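Local coordinates for lasso peptide isopeptidase AtxE2 (Asticcacaulis excentricus, PDB 5TXE), which hydrolyses the isopeptide bond of the lasso peptides astexin-2 and astexin-3, opening these threaded substrates into linear peptides, at residues P470-S475 with K487-N492; S491-R496 with A587-V592; W497-T502 with A530-F535; L506-D511 with S540-A545. The protein carries 1 engineered substitution. All coordinates share one frame; numbering follows the deposited sequence.

Contact 1: P470-S475 with K487-N492; sequences PRSEAS and KAEYSN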
loop_
_atom_site.group_PDB
_atom_site.type_symbol
_atom_site.label_atom_id
_atom_site.label_comp_id
_atom_site.label_asym_id
_atom_site.label_seq_id
_atom_site.Cartn_x
_atom_site.Cartn_y
_atom_site.Cartn_z
ATOM N N PRO A 470 -12.269 10.073 0.803
ATOM C CA PRO A 470 -13.246 9.993 -0.260
ATOM C C PRO A 470 -12.726 10.440 -1.619
ATOM O O PRO A 470 -11.651 11.065 -1.734
ATOM C CB PRO A 470 -14.318 10.973 0.222
ATOM C CG PRO A 470 -13.519 12.049 0.854
ATOM C CD PRO A 470 -12.439 11.298 1.595
ATOM N N ARG A 471 -13.535 10.151 -2.631
ATOM C CA ARG A 471 -13.349 10.686 -3.972
ATOM C C ARG A 471 -13.315 12.212 -4.022
ATOM O O ARG A 471 -13.989 12.910 -3.218
ATOM C CB ARG A 471 -14.434 10.142 -4.909
ATOM C CG ARG A 471 -14.141 8.703 -5.325
ATOM C CD ARG A 471 -15.045 8.216 -6.446
ATOM N NE ARG A 471 -14.930 8.997 -7.686
ATOM C CZ ARG A 471 -15.759 8.898 -8.727
ATOM N NH1 ARG A 471 -16.766 8.031 -8.709
ATOM N NH2 ARG A 471 -15.589 9.669 -9.796
ATOM N N SER A 472 -12.487 12.737 -4.929
ATOM C CA SER A 472 -12.427 14.177 -5.079
ATOM C C SER A 472 -13.539 14.635 -6.044
ATOM O O SER A 472 -13.998 13.851 -6.860
ATOM C CB SER A 472 -11.096 14.610 -5.656
ATOM O OG SER A 472 -10.962 14.107 -6.964
ATOM N N GLU A 473 -13.910 15.904 -5.962
ATOM C CA GLU A 473 -14.837 16.519 -6.940
ATOM C C GLU A 473 -14.290 16.373 -8.366
ATOM O O GLU A 473 -15.022 16.043 -9.291
ATOM C CB GLU A 473 -15.054 17.997 -6.597
ATOM C CG GLU A 473 -15.679 18.198 -5.197
ATOM C CD GLU A 473 -15.783 19.652 -4.711
ATOM O OE1 GLU A 473 -16.426 20.453 -5.425
ATOM O OE2 GLU A 473 -15.248 19.992 -3.605
ATOM N N ALA A 474 -12.983 16.602 -8.524
ATOM C CA ALA A 474 -12.323 16.520 -9.824
ATOM C C ALA A 474 -12.457 15.147 -10.446
ATOM O O ALA A 474 -12.457 15.018 -11.657
ATOM C CB ALA A 474 -10.847 16.865 -9.705
ATOM N N SER A 475 -12.510 14.100 -9.625
ATOM C CA SER A 475 -12.652 12.752 -10.167
ATOM C C SER A 475 -14.037 12.536 -10.827
ATOM O O SER A 475 -14.211 11.566 -11.554
ATOM C CB SER A 475 -12.437 11.717 -9.076
ATOM O OG SER A 475 -13.528 11.754 -8.154
ATOM N N LYS A 487 -3.717 18.514 -10.825
ATOM C CA LYS A 487 -3.546 19.937 -10.884
ATOM C C LYS A 487 -4.821 20.650 -10.472
ATOM O O LYS A 487 -4.776 21.589 -9.656
ATOM C CB LYS A 487 -3.136 20.323 -12.274
ATOM C CG LYS A 487 -2.688 21.732 -12.414
ATOM C CD LYS A 487 -2.222 21.910 -13.849
ATOM C CE LYS A 487 -2.292 23.362 -14.272
ATOM N NZ LYS A 487 -1.414 24.180 -13.401
ATOM N N ALA A 488 -5.962 20.173 -10.943
ATOM C CA ALA A 488 -7.235 20.718 -10.448
ATOM C C ALA A 488 -7.480 20.473 -8.937
ATOM O O ALA A 488 -7.989 21.354 -8.237
ATOM C CB ALA A 488 -8.404 20.145 -11.233
ATOM N N GLU A 489 -7.127 19.296 -8.428
ATOM C CA GLU A 489 -7.302 18.999 -6.969
ATOM C C GLU A 489 -6.454 19.887 -6.022
ATOM O O GLU A 489 -6.890 20.219 -4.909
ATOM C CB GLU A 489 -6.988 17.534 -6.671
ATOM C CG GLU A 489 -7.933 16.579 -7.380
ATOM C CD GLU A 489 -7.492 15.122 -7.348
ATOM O OE1 GLU A 489 -6.291 14.838 -7.167
ATOM O OE2 GLU A 489 -8.353 14.256 -7.566
ATOM N N TYR A 490 -5.264 20.272 -6.484
ATOM C CA TYR A 490 -4.364 21.088 -5.672
ATOM C C TYR A 490 -4.619 22.540 -5.848
ATOM O O TYR A 490 -4.149 23.336 -5.066
ATOM C CB TYR A 490 -2.895 20.784 -5.983
ATOM C CG TYR A 490 -2.395 19.538 -5.268
ATOM C CD1 TYR A 490 -1.906 19.608 -3.960
ATOM C CD2 TYR A 490 -2.446 18.306 -5.869
ATOM C CE1 TYR A 490 -1.451 18.479 -3.288
ATOM C CE2 TYR A 490 -1.993 17.172 -5.213
ATOM C CZ TYR A 490 -1.491 17.257 -3.922
ATOM O OH TYR A 490 -1.055 16.118 -3.283
ATOM N N SER A 491 -5.356 22.915 -6.882
ATOM C CA SER A 491 -5.618 24.310 -7.107
ATOM C C SER A 491 -6.320 24.850 -5.892
ATOM O O SER A 491 -7.424 24.402 -5.531
ATOM C CB SER A 491 -6.514 24.505 -8.326
ATOM O OG SER A 491 -6.978 25.823 -8.291
ATOM N N ASN A 492 -5.675 25.791 -5.217
ATOM C CA ASN A 492 -6.255 26.387 -3.998
ATOM C C ASN A 492 -6.537 25.364 -2.900
ATOM O O ASN A 492 -7.420 25.561 -2.035
ATOM C CB ASN A 492 -7.518 27.191 -4.365
ATOM C CG ASN A 492 -7.173 28.431 -5.170
ATOM O OD1 ASN A 492 -6.373 29.252 -4.733
ATOM N ND2 ASN A 492 -7.697 28.515 -6.393
#

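Contact 2: S491-R496 with A587-V592; sequences SNWRNR and AATSFV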
loop_
_atom_site.group_PDB
_atom_site.type_symbol
_atom_site.label_atom_id
_atom_site.label_comp_id
_atom_site.label_asym_id
_atom_site.label_seq_id
_atom_site.Cartn_x
_atom_site.Cartn_y
_atom_site.Cartn_z
ATOM N N SER A 491 -5.356 22.915 -6.882
ATOM C CA SER A 491 -5.618 24.310 -7.107
ATOM C C SER A 491 -6.320 24.850 -5.892
ATOM O O SER A 491 -7.424 24.402 -5.531
ATOM C CB SER A 491 -6.514 24.505 -8.326
ATOM O OG SER A 491 -6.978 25.823 -8.291
ATOM N N ASN A 492 -5.675 25.791 -5.217
ATOM C CA ASN A 492 -6.255 26.387 -3.998
ATOM C C ASN A 492 -6.537 25.364 -2.900
ATOM O O ASN A 492 -7.420 25.561 -2.035
ATOM C CB ASN A 492 -7.518 27.191 -4.365
ATOM C CG ASN A 492 -7.173 28.431 -5.170
ATOM O OD1 ASN A 492 -6.373 29.252 -4.733
ATOM N ND2 ASN A 492 -7.697 28.515 -6.393
ATOM N N TRP A 493 -5.814 24.245 -2.976
ATOM C CA TRP A 493 -6.002 23.164 -2.054
ATOM C C TRP A 493 -7.470 22.696 -1.959
ATOM O O TRP A 493 -7.931 22.280 -0.919
ATOM C CB TRP A 493 -5.503 23.591 -0.676
ATOM C CG TRP A 493 -3.986 23.854 -0.637
ATOM C CD1 TRP A 493 -3.343 25.072 -0.668
ATOM C CD2 TRP A 493 -2.957 22.868 -0.560
ATOM N NE1 TRP A 493 -1.990 24.889 -0.581
ATOM C CE2 TRP A 493 -1.733 23.544 -0.536
ATOM C CE3 TRP A 493 -2.961 21.483 -0.485
ATOM C CZ2 TRP A 493 -0.539 22.882 -0.444
ATOM C CZ3 TRP A 493 -1.761 20.818 -0.404
ATOM C CH2 TRP A 493 -0.575 21.519 -0.372
ATOM N N ARG A 494 -8.187 22.729 -3.068
ATOM C CA ARG A 494 -9.623 22.418 -3.053
ATOM C C ARG A 494 -9.873 21.021 -2.511
ATOM O O ARG A 494 -10.669 20.859 -1.620
ATOM C CB ARG A 494 -10.261 22.622 -4.464
ATOM C CG ARG A 494 -10.565 24.104 -4.805
ATOM C CD ARG A 494 -10.912 24.398 -6.302
ATOM N NE ARG A 494 -12.188 23.734 -6.639
ATOM C CZ ARG A 494 -13.083 24.144 -7.544
ATOM N NH1 ARG A 494 -12.905 25.244 -8.265
ATOM N NH2 ARG A 494 -14.187 23.435 -7.717
ATOM N N ASN A 495 -9.141 20.002 -2.989
ATOM C CA ASN A 495 -9.388 18.672 -2.471
ATOM C C ASN A 495 -8.951 18.483 -1.013
ATOM O O ASN A 495 -9.567 17.717 -0.283
ATOM C CB ASN A 495 -8.777 17.574 -3.350
ATOM C CG ASN A 495 -9.367 16.192 -3.022
ATOM O OD1 ASN A 495 -10.581 16.055 -2.851
ATOM N ND2 ASN A 495 -8.521 15.197 -2.907
ATOM N N ARG A 496 -7.916 19.184 -0.578
ATOM C CA ARG A 496 -7.521 19.040 0.771
ATOM C C ARG A 496 -8.584 19.547 1.665
ATOM O O ARG A 496 -8.809 18.984 2.756
ATOM C CB ARG A 496 -6.252 19.843 1.051
ATOM C CG ARG A 496 -5.286 19.122 1.927
ATOM C CD ARG A 496 -4.651 18.133 0.984
ATOM N NE ARG A 496 -4.555 16.857 1.522
ATOM C CZ ARG A 496 -4.048 15.829 0.875
ATOM N NH1 ARG A 496 -3.587 15.954 -0.347
ATOM N NH2 ARG A 496 -3.971 14.676 1.493
ATOM N N ALA A 587 1.283 28.858 2.105
ATOM C CA ALA A 587 0.747 29.424 3.352
ATOM C C ALA A 587 -0.271 28.540 4.037
ATOM O O ALA A 587 -0.447 28.595 5.266
ATOM C CB ALA A 587 0.091 30.758 3.040
ATOM N N ALA A 588 -0.928 27.682 3.268
ATOM C CA ALA A 588 -1.920 26.785 3.866
ATOM C C ALA A 588 -1.326 25.584 4.555
ATOM O O ALA A 588 -2.050 24.887 5.268
ATOM C CB ALA A 588 -2.842 26.294 2.763
ATOM N N THR A 589 -0.039 25.285 4.302
ATOM C CA THR A 589 0.569 24.048 4.839
ATOM C C THR A 589 1.976 24.148 5.467
ATOM O O THR A 589 2.329 23.259 6.205
ATOM C CB THR A 589 0.712 22.954 3.766
ATOM O OG1 THR A 589 1.548 23.440 2.704
ATOM C CG2 THR A 589 -0.636 22.528 3.197
ATOM N N SER A 590 2.739 25.205 5.200
ATOM C CA SER A 590 4.108 25.300 5.668
ATOM C C SER A 590 4.150 25.530 7.158
ATOM O O SER A 590 3.532 26.479 7.666
ATOM C CB SER A 590 4.886 26.394 4.965
ATOM O OG SER A 590 6.001 26.749 5.769
ATOM N N PHE A 591 4.874 24.656 7.859
ATOM C CA PHE A 591 5.108 24.874 9.283
ATOM C C PHE A 591 6.112 25.989 9.576
ATOM O O PHE A 591 6.097 26.574 10.663
ATOM C CB PHE A 591 5.553 23.586 9.988
ATOM C CG PHE A 591 4.463 22.570 10.173
ATOM C CD1 PHE A 591 3.144 22.843 9.880
ATOM C CD2 PHE A 591 4.775 21.332 10.659
ATOM C CE1 PHE A 591 2.162 21.885 10.106
ATOM C CE2 PHE A 591 3.817 20.361 10.844
ATOM C CZ PHE A 591 2.506 20.631 10.577
ATOM N N VAL A 592 6.967 26.315 8.631
ATOM C CA VAL A 592 7.849 27.467 8.834
ATOM C C VAL A 592 6.990 28.763 8.858
ATOM O O VAL A 592 7.073 29.538 9.788
ATOM C CB VAL A 592 8.941 27.558 7.720
ATOM C CG1 VAL A 592 9.831 28.815 7.869
ATOM C CG2 VAL A 592 9.812 26.332 7.780
#

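Contact 3: W497-T502 with A530-F535; sequences WNILHT and ATTVHF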
loop_
_atom_site.group_PDB
_atom_site.type_symbol
_atom_site.label_atom_id
_atom_site.label_comp_id
_atom_site.label_asym_id
_atom_site.label_seq_id
_atom_site.Cartn_x
_atom_site.Cartn_y
_atom_site.Cartn_z
ATOM N N TRP A 497 -9.242 20.651 1.263
ATOM C CA TRP A 497 -10.432 21.114 2.041
ATOM C C TRP A 497 -11.575 20.095 2.051
ATOM O O TRP A 497 -12.250 19.917 3.041
ATOM C CB TRP A 497 -10.966 22.418 1.496
ATOM C CG TRP A 497 -10.235 23.608 1.936
ATOM C CD1 TRP A 497 -9.426 24.456 1.169
ATOM C CD2 TRP A 497 -10.289 24.163 3.233
ATOM N NE1 TRP A 497 -8.982 25.490 1.959
ATOM C CE2 TRP A 497 -9.498 25.326 3.227
ATOM C CE3 TRP A 497 -10.926 23.779 4.412
ATOM C CZ2 TRP A 497 -9.326 26.091 4.346
ATOM C CZ3 TRP A 497 -10.759 24.553 5.523
ATOM C CH2 TRP A 497 -9.967 25.693 5.492
ATOM N N ASN A 498 -11.824 19.444 0.929
ATOM C CA ASN A 498 -12.879 18.401 0.896
ATOM C C ASN A 498 -12.544 17.274 1.872
ATOM O O ASN A 498 -13.431 16.702 2.569
ATOM C CB ASN A 498 -12.983 17.824 -0.521
ATOM C CG ASN A 498 -13.947 16.613 -0.622
ATOM O OD1 ASN A 498 -15.094 16.646 -0.138
ATOM N ND2 ASN A 498 -13.469 15.537 -1.275
ATOM N N ILE A 499 -11.263 16.906 1.906
ATOM C CA ILE A 499 -10.839 15.915 2.894
ATOM C C ILE A 499 -11.042 16.387 4.328
ATOM O O ILE A 499 -11.585 15.670 5.182
ATOM C CB ILE A 499 -9.390 15.453 2.627
ATOM C CG1 ILE A 499 -9.388 14.653 1.339
ATOM C CG2 ILE A 499 -8.901 14.561 3.774
ATOM C CD1 ILE A 499 -8.039 14.561 0.691
ATOM N N LEU A 500 -10.586 17.585 4.613
ATOM C CA LEU A 500 -10.680 18.076 5.989
ATOM C C LEU A 500 -12.147 18.223 6.418
ATOM O O LEU A 500 -12.529 17.854 7.549
ATOM C CB LEU A 500 -9.987 19.393 6.117
ATOM C CG LEU A 500 -10.089 20.060 7.476
ATOM C CD1 LEU A 500 -9.471 19.242 8.565
ATOM C CD2 LEU A 500 -9.405 21.393 7.438
ATOM N N HIS A 501 -12.971 18.735 5.505
ATOM C CA HIS A 501 -14.399 18.890 5.811
ATOM C C HIS A 501 -15.038 17.561 6.007
ATOM O O HIS A 501 -15.923 17.422 6.848
ATOM C CB HIS A 501 -15.117 19.617 4.695
ATOM C CG HIS A 501 -14.837 21.087 4.604
ATOM N ND1 HIS A 501 -14.694 21.907 5.705
ATOM C CD2 HIS A 501 -14.734 21.892 3.526
ATOM C CE1 HIS A 501 -14.496 23.149 5.310
ATOM N NE2 HIS A 501 -14.510 23.166 3.991
ATOM N N THR A 502 -14.583 16.543 5.289
ATOM C CA THR A 502 -15.131 15.193 5.508
ATOM C C THR A 502 -14.777 14.670 6.867
ATOM O O THR A 502 -15.595 14.073 7.526
ATOM C CB THR A 502 -14.651 14.197 4.442
ATOM O OG1 THR A 502 -14.991 14.690 3.158
ATOM C CG2 THR A 502 -15.273 12.827 4.619
ATOM N N ALA A 530 -0.264 12.369 5.737
ATOM C CA ALA A 530 0.590 13.326 6.391
ATOM C C ALA A 530 0.250 14.726 5.923
ATOM O O ALA A 530 0.253 15.659 6.717
ATOM C CB ALA A 530 2.044 13.049 6.112
ATOM N N THR A 531 0.031 14.867 4.626
ATOM C CA THR A 531 -0.329 16.175 4.052
ATOM C C THR A 531 -1.613 16.681 4.741
ATOM O O THR A 531 -1.768 17.865 5.069
ATOM C CB THR A 531 -0.537 16.021 2.550
ATOM O OG1 THR A 531 0.594 15.350 1.964
ATOM C CG2 THR A 531 -0.731 17.336 1.844
ATOM N N THR A 532 -2.537 15.764 4.978
ATOM C CA THR A 532 -3.797 16.118 5.603
ATOM C C THR A 532 -3.538 16.546 7.019
ATOM O O THR A 532 -4.156 17.438 7.501
ATOM C CB THR A 532 -4.799 14.930 5.524
ATOM O OG1 THR A 532 -5.241 14.787 4.180
ATOM C CG2 THR A 532 -5.980 15.109 6.421
ATOM N N VAL A 533 -2.620 15.901 7.700
ATOM C CA VAL A 533 -2.301 16.343 9.032
ATOM C C VAL A 533 -1.779 17.748 9.043
ATOM O O VAL A 533 -2.147 18.530 9.910
ATOM C CB VAL A 533 -1.240 15.498 9.681
ATOM C CG1 VAL A 533 -0.836 16.079 11.022
ATOM C CG2 VAL A 533 -1.770 14.077 9.878
ATOM N N HIS A 534 -0.918 18.079 8.097
ATOM C CA HIS A 534 -0.253 19.395 8.126
ATOM C C HIS A 534 -1.309 20.448 7.842
ATOM O O HIS A 534 -1.409 21.445 8.538
ATOM C CB HIS A 534 0.931 19.505 7.128
ATOM C CG HIS A 534 1.942 18.406 7.264
ATOM N ND1 HIS A 534 2.616 17.870 6.183
ATOM C CD2 HIS A 534 2.323 17.685 8.344
ATOM C CE1 HIS A 534 3.398 16.903 6.612
ATOM N NE2 HIS A 534 3.228 16.765 7.914
ATOM N N PHE A 535 -2.069 20.185 6.804
ATOM C CA PHE A 535 -3.218 21.053 6.423
ATOM C C PHE A 535 -4.208 21.208 7.557
ATOM O O PHE A 535 -4.695 22.291 7.837
ATOM C CB PHE A 535 -3.944 20.464 5.191
ATOM C CG PHE A 535 -4.898 21.413 4.532
ATOM C CD1 PHE A 535 -4.436 22.350 3.632
ATOM C CD2 PHE A 535 -6.237 21.435 4.895
ATOM C CE1 PHE A 535 -5.300 23.240 3.028
ATOM C CE2 PHE A 535 -7.135 22.296 4.279
ATOM C CZ PHE A 535 -6.657 23.207 3.345
#

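Contact 4: L506-D511 with S540-A545; sequences LIDDLD and SHRFAA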
loop_
_atom_site.group_PDB
_atom_site.type_symbol
_atom_site.label_atom_id
_atom_site.label_comp_id
_atom_site.label_asym_id
_atom_site.label_seq_id
_atom_site.Cartn_x
_atom_site.Cartn_y
_atom_site.Cartn_z
ATOM N N LEU A 506 -17.409 13.595 9.862
ATOM C CA LEU A 506 -17.395 12.356 10.616
ATOM C C LEU A 506 -17.311 12.608 12.108
ATOM O O LEU A 506 -17.934 11.897 12.905
ATOM C CB LEU A 506 -16.270 11.422 10.184
ATOM C CG LEU A 506 -16.452 10.912 8.785
ATOM C CD1 LEU A 506 -15.131 10.403 8.180
ATOM C CD2 LEU A 506 -17.498 9.795 8.822
ATOM N N ILE A 507 -16.491 13.565 12.480
ATOM C CA ILE A 507 -16.320 13.858 13.883
ATOM C C ILE A 507 -17.662 14.365 14.417
ATOM O O ILE A 507 -18.091 13.954 15.492
ATOM C CB ILE A 507 -15.214 14.922 14.100
ATOM C CG1 ILE A 507 -13.827 14.324 13.771
ATOM C CG2 ILE A 507 -15.197 15.425 15.512
ATOM C CD1 ILE A 507 -12.746 15.373 13.738
ATOM N N ASP A 508 -18.274 15.301 13.699
ATOM C CA ASP A 508 -19.573 15.845 14.121
ATOM C C ASP A 508 -20.612 14.753 14.262
ATOM O O ASP A 508 -21.381 14.767 15.195
ATOM C CB ASP A 508 -20.100 16.893 13.141
ATOM C CG ASP A 508 -19.309 18.207 13.193
ATOM O OD1 ASP A 508 -18.570 18.437 14.183
ATOM O OD2 ASP A 508 -19.411 19.006 12.238
ATOM N N ASP A 509 -20.621 13.800 13.352
ATOM C CA ASP A 509 -21.534 12.677 13.473
ATOM C C ASP A 509 -21.322 11.930 14.780
ATOM O O ASP A 509 -22.265 11.627 15.498
ATOM C CB ASP A 509 -21.337 11.723 12.272
ATOM C CG ASP A 509 -22.307 10.515 12.277
ATOM O OD1 ASP A 509 -23.471 10.685 11.899
ATOM O OD2 ASP A 509 -21.906 9.380 12.617
ATOM N N LEU A 510 -20.082 11.554 15.054
ATOM C CA LEU A 510 -19.809 10.726 16.202
ATOM C C LEU A 510 -20.045 11.543 17.464
ATOM O O LEU A 510 -20.433 10.998 18.481
ATOM C CB LEU A 510 -18.372 10.232 16.181
ATOM C CG LEU A 510 -17.993 9.271 15.076
ATOM C CD1 LEU A 510 -16.478 9.080 15.066
ATOM C CD2 LEU A 510 -18.681 7.956 15.328
ATOM N N ASP A 511 -19.859 12.844 17.364
ATOM C CA ASP A 511 -20.209 13.770 18.451
ATOM C C ASP A 511 -21.733 13.774 18.765
ATOM O O ASP A 511 -22.124 13.601 19.888
ATOM C CB ASP A 511 -19.757 15.177 18.096
ATOM C CG ASP A 511 -19.956 16.182 19.236
ATOM O OD1 ASP A 511 -20.295 15.805 20.369
ATOM O OD2 ASP A 511 -19.763 17.392 18.980
ATOM N N SER A 540 -7.636 24.263 10.914
ATOM C CA SER A 540 -8.675 24.013 11.870
ATOM C C SER A 540 -8.082 23.992 13.262
ATOM O O SER A 540 -6.880 23.902 13.449
ATOM C CB SER A 540 -9.329 22.690 11.572
ATOM O OG SER A 540 -8.784 21.633 12.321
ATOM N N HIS A 541 -8.929 24.082 14.258
ATOM C CA HIS A 541 -8.568 23.847 15.648
ATOM C C HIS A 541 -9.366 22.707 16.188
ATOM O O HIS A 541 -9.695 22.631 17.356
ATOM C CB HIS A 541 -8.828 25.123 16.462
ATOM C CG HIS A 541 -7.903 26.245 16.128
ATOM N ND1 HIS A 541 -8.138 27.121 15.082
ATOM C CD2 HIS A 541 -6.760 26.666 16.719
ATOM C CE1 HIS A 541 -7.163 28.012 15.027
ATOM N NE2 HIS A 541 -6.308 27.751 16.002
ATOM N N ARG A 542 -9.661 21.749 15.338
ATOM C CA ARG A 542 -10.410 20.577 15.774
ATOM C C ARG A 542 -9.585 19.482 16.375
ATOM O O ARG A 542 -10.168 18.528 16.886
ATOM C CB ARG A 542 -11.119 20.007 14.585
ATOM C CG ARG A 542 -12.037 21.023 13.947
ATOM C CD ARG A 542 -13.326 21.193 14.713
ATOM N NE ARG A 542 -14.325 21.619 13.735
ATOM C CZ ARG A 542 -15.435 20.951 13.479
ATOM N NH1 ARG A 542 -15.759 19.856 14.176
ATOM N NH2 ARG A 542 -16.232 21.393 12.530
ATOM N N PHE A 543 -8.237 19.573 16.312
ATOM C CA PHE A 543 -7.394 18.450 16.782
ATOM C C PHE A 543 -6.608 18.761 18.023
ATOM O O PHE A 543 -5.926 19.735 18.083
ATOM C CB PHE A 543 -6.507 18.025 15.619
ATOM C CG PHE A 543 -7.309 17.660 14.416
ATOM C CD1 PHE A 543 -8.061 16.506 14.420
ATOM C CD2 PHE A 543 -7.342 18.449 13.334
ATOM C CE1 PHE A 543 -8.809 16.158 13.342
ATOM C CE2 PHE A 543 -8.104 18.112 12.249
ATOM C CZ PHE A 543 -8.825 16.960 12.262
ATOM N N ALA A 544 -6.684 17.923 19.034
ATOM C CA ALA A 544 -5.972 18.199 20.248
ATOM C C ALA A 544 -4.557 17.556 20.307
ATOM O O ALA A 544 -3.790 17.830 21.256
ATOM C CB ALA A 544 -6.777 17.706 21.412
ATOM N N ALA A 545 -4.258 16.655 19.377
ATOM C CA ALA A 545 -2.913 16.007 19.285
ATOM C C ALA A 545 -2.756 15.336 17.938
ATOM O O ALA A 545 -3.775 14.988 17.299
ATOM C CB ALA A 545 -2.713 15.026 20.407
#

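Contact 1: P470-S475 with K487-N492
Ser-472 and Glu-489 carry this contact through one short hydrogen bond, in which Ser-472 OG gives its proton to Glu-489 OE2 at 2.7 Å. The hydroxyl comes to the anti side of the carboxylate oxygen, 23° out of the carboxylate plane. Glu-489 gets there by setting CG beside its own backbone N (chi1 -63°) and running extended beyond it, which carries the acid from the flank of the helix across to the loop. Its CG lies against Ala-474 CB at 3.7 Å, and the methyl groups of Ala-474 and Ala-488 face each other more loosely.

Ser-472 OG stands between its backbone N and carbonyl carbon (chi1 65°), and from there it also accepts from Ser-475 N at 3.1 Å, an ST motif. The hydroxyl of Ser-475 donates to Ser-472 O, in the carbonyl plane and on a lone pair. Arg-471 NE then reaches Ser-475 OG at 3.1 Å. Gln-485 NE2 is a second donor to Glu-489 OE2. Cutting Glu-489 back to an alanine is likely to leave both the Ser-472 hydroxyl and Gln-485 NE2 without their shared acceptor, and to open a gap beside Ala-474 CB.

The arrangement is an ST motif in the loop after strand 463-467 of the alpha/beta-hydrolase sheet, pinned by a side chain to the last turn of helix 482-490.

Contact 2: S491-R496 with A587-V592
Trp-493 meets Ala-588 and Thr-589 by packing against their methyl groups. The first is a CH-pi contact: Thr-589 CG2 sits over one face of the indole, 3.9 Å from the centroid of the Trp-493 six-membered ring and 20° off its normal. It is displaced toward the rim, so Trp-493 CZ2 and CH2 are its nearest ring atoms. In the second, the methyl group of Ala-588 lies obliquely by the five-membered ring, with CB 3.7 Å from both Trp-493 CD1 and Trp-493 NE1. With CG beside the backbone N (chi1 -65°), the indole projects from the N-cap position of helix 494-512 toward 587-592. The contact thus joins the start of that helix to the segment leading into the short helix 591-594, within the alpha/beta-hydrolase domain of this prolyl oligopeptidase relative, away from the catalytic residues.

The polar ends are bonded beyond the two segments. Trp-493 NE1 gives its proton to Phe-585 O, and the Phe-585 ring stacks with the indole. At chi1 60° Thr-589 turns its methyl to the indole and its hydroxyl to Thr-553 O. Ala-588 O accepts from Asn-539 ND2.

Contact 3: W497-T502 with A530-F535
Two helices of the alpha/beta-hydrolase domain pack here: 494-512, and 528-539, which begins directly after the nucleophile position, engineered to Ala-527 in this structure. The short segments cross steeply, at -78°, with their axes 10.2 Å apart. Phe-535 is the largest contributor, and it forms a T-shaped pair with Trp-497. The edge of the Phe-535 ring points into one face of the indole: the planes stand at 88°, and the Phe-535 ring centroid is 4.8 Å from that of the Trp-497 five-membered ring. Phe-535 CZ leads, 3.5 Å from Trp-497 NE1, with CE2 following over the bond shared by the two indole rings.

The phenyl ring is carried there by chi1 -166°, which sends CG away from the backbone N and across to helix 494-512. Leu-500 adds a second neighbour at the phenyl edge, its CD2 4.0 Å from Phe-535 CE2. Together, the indole and the leucine methyl hold the phenyl ring by its rim.

A turn earlier on 528-539, Thr-532 faces Ile-499, their side chains crossing at about a right angle. The Thr-532 hydroxyl is bonded to Arg-496 NH2, one turn before Leu-500 on the partner helix, so a polar link joins the same two helices. Tyr-438, which stabilises the alkoxide intermediate, has its side chain about 7 Å from that of Thr-532. Ile-499 CG2 packs against both branches of Thr-532, 3.7 Å from OG1 and slightly farther from CG2.

Contact 4: L506-D511 with S540-A545
Helix segment 506-511 and the irregular segment 540-545 come closest in backbone at Ile-507 and Arg-542, whose CA atoms are 9.1 Å apart, so side chains bridge the distance. In the alpha/beta-hydrolase domain, 540-545 links helix 528-539 to strand 545-548 of the central sheet, and helix 494-512 passes beside this connection.

The polar half is a salt bridge. Arg-542 NH1 donates to Asp-508 OD1 at 3.1 Å with an N-H...O angle of 162°. The oxygen lies at the edge of the guanidinium, near its plane, and is met on its syn side, 28° out of the carboxylate plane. The two flat groups are turned only 21° from each other, yet a single hydrogen bond joins them: Arg-542 NH2 remains 4.0 Å from Asp-508 OD2. A bend at chi2 swings the arginine toward the helix. Glu-504, a turn before Asp-508, forms a long, weak ion pair with Arg-542 NH2. A methionine in place of Arg-542 would probably leave Asp-508 without its positive mate and 540-545 without its charged tie to the helix.

Ser-540 steadies the base of the arginine in an ST turn, its OG accepting from Arg-542 N at 3.1 Å and almost straight. The apolar half lies deeper, where both Ile-507 and Phe-543 also touch Val-521 of a central strand. Here the isoleucine's end methyl comes obliquely to the phenyl ring, Ile-507 CD1 4.0 Å from Phe-543 CE1.

How the contacts relate
Helix 494-512 ties the set together: contacts 2, 3 and 4 use it from its N-terminal end onward, while contact 1 holds the end of the helix just before it. Contacts 2 and 3 are buried and apolar, built on tryptophans, and they touch where Trp-493 CB packs on Phe-535 CE1. Contacts 1 and 4 are only partly buried and pair a carboxylate with a loop, through a serine hydroxyl in one and an arginine in the other. Of the four, contact 3 comes closest to Tyr-438 and to the nucleophile position. Contacts 1 and 2 meet at Glu-489 O and Asn-495 N, and Leu-500 of contact 3 touches Phe-543 of contact 4.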